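Local coordinates for Non-catalytic protein 1 (Piromyces equi, PDB 1WCU) that is a family 29 carbohydrate-binding module without catalytic activity of its own, which probably binds plant cell-wall polysaccharides such as cellulose and mannans, at residues T138-C141 against D142-I145. Sequence-based numbering, arbitrary orientation.
Sequences TGSC and DDHI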
loop_
_atom_site.group_PDB
_atom_site.type_symbol
_atom_site.label_atom_id
_atom_site.label_comp_id
_atom_site.label_asym_id
_atom_site.label_seq_id
_atom_site.Cartn_x
_atom_site.Cartn_y
_atom_site.Cartn_z
ATOM N N THR A 138 11.251 2.846 7.463
ATOM C CA THR A 138 11.392 4.117 8.164
ATOM C C THR A 138 12.409 5.031 7.486
ATOM O O THR A 138 12.440 6.232 7.758
ATOM C CB THR A 138 11.843 3.929 9.625
ATOM O OG1 THR A 138 13.068 3.205 9.656
ATOM C CG2 THR A 138 10.773 3.169 10.422
ATOM N N GLY A 139 13.232 4.454 6.612
ATOM C CA GLY A 139 14.290 5.203 5.926
ATOM C C GLY A 139 13.780 5.918 4.681
ATOM O O GLY A 139 12.615 5.830 4.321
ATOM N N SER A 140 14.669 6.633 4.007
ATOM C CA SER A 140 14.268 7.355 2.813
ATOM C C SER A 140 14.146 6.402 1.634
ATOM O O SER A 140 14.745 5.330 1.593
ATOM C CB SER A 140 15.295 8.422 2.505
ATOM O OG SER A 140 16.474 7.820 2.075
ATOM N N CYS A 141 13.356 6.795 0.645
ATOM C CA CYS A 141 13.266 5.978 -0.552
ATOM C C CYS A 141 14.598 5.877 -1.285
ATOM O O CYS A 141 14.868 4.850 -1.867
ATOM C CB CYS A 141 12.195 6.505 -1.506
ATOM S SG CYS A 141 10.493 6.366 -0.922
ATOM N N ASP A 142 15.404 6.931 -1.235
ATOM C CA ASP A 142 16.744 6.890 -1.850
ATOM C C ASP A 142 17.567 5.709 -1.317
ATOM O O ASP A 142 18.316 5.065 -2.066
ATOM C CB ASP A 142 17.504 8.194 -1.587
ATOM C CG ASP A 142 17.012 9.360 -2.428
ATOM O OD1 ASP A 142 16.143 9.188 -3.308
ATOM O OD2 ASP A 142 17.521 10.484 -2.206
ATOM N N ASP A 143 17.408 5.406 -0.025
ATOM C CA ASP A 143 18.174 4.327 0.619
ATOM C C ASP A 143 17.524 2.931 0.546
ATOM O O ASP A 143 18.107 1.978 1.050
ATOM C CB ASP A 143 18.443 4.685 2.086
ATOM C CG ASP A 143 19.351 5.904 2.251
ATOM O OD1 ASP A 143 20.123 6.221 1.320
ATOM O OD2 ASP A 143 19.315 6.532 3.329
ATOM N N HIS A 144 16.340 2.807 -0.065
ATOM C CA HIS A 144 15.647 1.505 -0.224
ATOM C C HIS A 144 15.895 0.813 -1.588
ATOM O O HIS A 144 15.705 1.430 -2.635
ATOM C CB HIS A 144 14.124 1.708 -0.073
ATOM C CG HIS A 144 13.338 0.429 -0.033
ATOM N ND1 HIS A 144 13.084 -0.327 -1.159
ATOM C CD2 HIS A 144 12.753 -0.231 0.996
ATOM C CE1 HIS A 144 12.377 -1.395 -0.828
ATOM N NE2 HIS A 144 12.155 -1.358 0.474
ATOM N N ILE A 145 16.252 -0.476 -1.570
ATOM C CA ILE A 145 16.178 -1.338 -2.778
ATOM C C ILE A 145 15.813 -2.784 -2.419
ATOM O O ILE A 145 16.323 -3.327 -1.437
ATOM C CB ILE A 145 17.495 -1.368 -3.603
ATOM C CG1 ILE A 145 18.726 -1.388 -2.694
ATOM C CG2 ILE A 145 17.554 -0.192 -4.563
ATOM C CD1 ILE A 145 19.988 -1.867 -3.395
HETATM O O HOH W 1 17.454 6.605 5.154
#
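Ser140 meets Asp143 through backbone, side chain and water. The amide of Asp143 is shared between two acceptors of Ser140. Its N lies 3.1 Å from Ser140 O and 3.3 Å from Ser140 OG, and both hydrogen bonds are weak. The hydroxyl can reach this amide because OG sits between the backbone N and the carbonyl carbon of Ser140 (chi1 70°). CB of Asp142 also packs beside this hydroxyl, with Ser140 OG at 3.8 Å.

A water links the same two residues. It accepts from Ser140 N at 3.0 Å and donates to Asp143 OD2 at 2.6 Å. The Asp143 carboxylate is thus tied back to the start of the turn through solvent.

The next backbone bond is better formed. His144 N donates to Cys141 O at 3.1 Å. The same carbonyl also accepts from Lys105 NZ, as does His144 O, so one ammonium group bridges both ends of this second turn.

Packing across the contact is slight. CB of His144 touches Cys141 O at 3.7 Å. The imidazole itself leads away, with CG anti to the backbone N (chi1 -172°), and stacks on Tyr65 of strand 62-70. Cys141 is buried, and its SG forms the disulfide with Cys63 of that strand.

The two i to i+3 bonds make overlapping beta turns, 140-143 close to type III and 141-144 to type I. Ser140 opens the first, where OG and O both accept weakly from Asp143 N, as in an ST motif. This compact double turn follows strand 129-137 and is pinned by the disulfide to the neighbouring strand of the beta-sandwich.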